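Local atomic coordinates of branched-chain phosphotransacylase (Enterococcus faecalis, PDB entry 1YCO), a protein that probably transfers acyl groups, as an acyltransferase of the phosphate acetyltransferase and butyryltransferase family. Residues A[2-7]-A[27-32]. Residues are numbered along the deposited sequence; the frame is centred on the assembly and turned at random.
Sequences ITVSIA and QPLQFI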
loop_
_atom_site.group_PDB
_atom_site.type_symbol
_atom_site.label_atom_id
_atom_site.label_comp_id
_atom_site.label_asym_id
_atom_site.label_seq_id
_atom_site.Cartn_x
_atom_site.Cartn_y
_atom_site.Cartn_z
ATOM N N ILE A 2 -22.446 -27.044 -6.633
ATOM C CA ILE A 2 -21.469 -26.181 -7.281
ATOM C C ILE A 2 -20.358 -26.960 -7.966
ATOM O O ILE A 2 -19.622 -27.704 -7.323
ATOM C CB ILE A 2 -20.843 -25.203 -6.254
ATOM C CG1 ILE A 2 -21.902 -24.199 -5.803
ATOM C CG2 ILE A 2 -19.614 -24.513 -6.854
ATOM C CD1 ILE A 2 -21.418 -23.192 -4.794
ATOM N N THR A 3 -20.246 -26.779 -9.276
ATOM C CA THR A 3 -19.211 -27.438 -10.054
ATOM C C THR A 3 -18.123 -26.402 -10.361
ATOM O O THR A 3 -18.429 -25.259 -10.700
ATOM C CB THR A 3 -19.780 -27.997 -11.393
ATOM O OG1 THR A 3 -20.795 -28.964 -11.114
ATOM C CG2 THR A 3 -18.685 -28.650 -12.224
ATOM N N VAL A 4 -16.862 -26.798 -10.225
ATOM C CA VAL A 4 -15.747 -25.902 -10.505
ATOM C C VAL A 4 -14.888 -26.412 -11.673
ATOM O O VAL A 4 -14.475 -27.580 -11.721
ATOM C CB VAL A 4 -14.828 -25.715 -9.261
ATOM C CG1 VAL A 4 -13.756 -24.682 -9.562
ATOM C CG2 VAL A 4 -15.641 -25.275 -8.048
ATOM N N SER A 5 -14.618 -25.517 -12.614
ATOM C CA SER A 5 -13.814 -25.831 -13.785
ATOM C C SER A 5 -12.386 -25.321 -13.561
ATOM O O SER A 5 -12.180 -24.153 -13.248
ATOM C CB SER A 5 -14.454 -25.168 -15.010
ATOM O OG SER A 5 -13.678 -25.314 -16.180
ATOM N N ILE A 6 -11.399 -26.192 -13.726
ATOM C CA ILE A 6 -10.012 -25.792 -13.502
ATOM C C ILE A 6 -9.137 -25.917 -14.742
ATOM O O ILE A 6 -8.961 -27.010 -15.290
ATOM C CB ILE A 6 -9.380 -26.628 -12.374
ATOM C CG1 ILE A 6 -10.294 -26.588 -11.140
ATOM C CG2 ILE A 6 -7.975 -26.107 -12.055
ATOM C CD1 ILE A 6 -9.731 -27.243 -9.914
ATOM N N ALA A 7 -8.572 -24.792 -15.171
ATOM C CA ALA A 7 -7.703 -24.763 -16.340
ATOM C C ALA A 7 -6.265 -25.071 -15.928
ATOM O O ALA A 7 -5.580 -24.232 -15.337
ATOM C CB ALA A 7 -7.781 -23.396 -17.022
ATOM N N GLN A 27 -21.736 -28.039 1.504
ATOM C CA GLN A 27 -22.720 -28.312 0.464
ATOM C C GLN A 27 -22.041 -29.096 -0.658
ATOM O O GLN A 27 -20.814 -29.217 -0.691
ATOM C CB GLN A 27 -23.248 -27.008 -0.108
ATOM C CG GLN A 27 -22.172 -26.250 -0.856
ATOM C CD GLN A 27 -22.740 -25.226 -1.804
ATOM O OE1 GLN A 27 -23.262 -24.192 -1.385
ATOM N NE2 GLN A 27 -22.650 -25.514 -3.100
ATOM N N PRO A 28 -22.832 -29.624 -1.608
ATOM C CA PRO A 28 -22.297 -30.398 -2.736
ATOM C C PRO A 28 -21.302 -29.632 -3.611
ATOM O O PRO A 28 -21.611 -28.562 -4.131
ATOM C CB PRO A 28 -23.561 -30.800 -3.498
ATOM C CG PRO A 28 -24.570 -30.939 -2.400
ATOM C CD PRO A 28 -24.304 -29.698 -1.583
ATOM N N LEU A 29 -20.111 -30.201 -3.763
ATOM C CA LEU A 29 -19.041 -29.619 -4.563
ATOM C C LEU A 29 -18.522 -30.645 -5.560
ATOM O O LEU A 29 -18.512 -31.842 -5.280
ATOM C CB LEU A 29 -17.872 -29.199 -3.675
ATOM C CG LEU A 29 -17.668 -27.732 -3.298
ATOM C CD1 LEU A 29 -16.354 -27.612 -2.527
ATOM C CD2 LEU A 29 -17.631 -26.869 -4.546
ATOM N N GLN A 30 -18.073 -30.171 -6.716
ATOM C CA GLN A 30 -17.534 -31.046 -7.748
ATOM C C GLN A 30 -16.426 -30.336 -8.528
ATOM O O GLN A 30 -16.511 -29.133 -8.786
ATOM C CB GLN A 30 -18.651 -31.466 -8.703
ATOM C CG GLN A 30 -18.170 -32.193 -9.941
ATOM C CD GLN A 30 -19.316 -32.738 -10.773
ATOM O OE1 GLN A 30 -20.136 -31.981 -11.315
ATOM N NE2 GLN A 30 -19.382 -34.060 -10.874
ATOM N N PHE A 31 -15.398 -31.085 -8.911
ATOM C CA PHE A 31 -14.285 -30.520 -9.658
ATOM C C PHE A 31 -14.044 -31.217 -10.991
ATOM O O PHE A 31 -14.058 -32.446 -11.085
ATOM C CB PHE A 31 -12.998 -30.564 -8.826
ATOM C CG PHE A 31 -13.038 -29.697 -7.594
ATOM C CD1 PHE A 31 -13.420 -30.222 -6.361
ATOM C CD2 PHE A 31 -12.705 -28.346 -7.671
ATOM C CE1 PHE A 31 -13.467 -29.416 -5.222
ATOM C CE2 PHE A 31 -12.751 -27.534 -6.537
ATOM C CZ PHE A 31 -13.132 -28.070 -5.308
ATOM N N ILE A 32 -13.828 -30.412 -12.023
ATOM C CA ILE A 32 -13.567 -30.905 -13.361
ATOM C C ILE A 32 -12.286 -30.212 -13.805
ATOM O O ILE A 32 -12.272 -29.011 -14.067
ATOM C CB ILE A 32 -14.731 -30.554 -14.302
ATOM C CG1 ILE A 32 -16.011 -31.177 -13.760
ATOM C CG2 ILE A 32 -14.448 -31.060 -15.712
ATOM C CD1 ILE A 32 -17.245 -30.837 -14.554
#
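The contact is the parallel pairing of strand 2-7 with the start of strand 29-35, the two strands of a beta-alpha-beta unit connected by helix 12-24; Ile2 lies opposite Leu29 and Ser5 opposite Ile32. On its other edge strand 2-7 bonds to strand 72-75, so it runs inside a parallel sheet.

Five backbone hydrogen bonds hold the pair, with Ile2 and Val4 each bridging the two residues of the neighbouring strand that flank its register partner: Ile2 N donates to Pro28 O at 3.0 Å, almost straight at 174°, and Ile2 O accepts from Gln30 N on a more bent path (137°). Val4 repeats this with Gln30 O and Ile32 N, and Ile6 N continues the pattern on Ile32 O.

Ile2, Val4, Leu29 and Phe31 share one face. There Ile2 CG2 lies 3.8 Å from Leu29 CD2. With CG anti to its carbonyl carbon (chi1 -65°), the Phe31 ring lies side by side with Val4, and its CD2 comes to 3.7 Å from Val4 CB; Ile6 CD1 reaches the same CD2 atom at 3.9 Å. Val18, Ala21 and Leu22 of helix 12-24 cover Phe31, and helix 259-274 packs on Ile2 and Leu29.

The opposite face carries Thr3, Ser5, Gln30 and Ile32. Thr3 CG2 touches Ile32 CD1, and Ser5 OG bonds to Ala61 O of helix 54-66. Beside them the extended Gln30 runs alongside Thr3, whose OG1 donates to an in-plane lone pair of Gln30 OE1 at 3.1 Å.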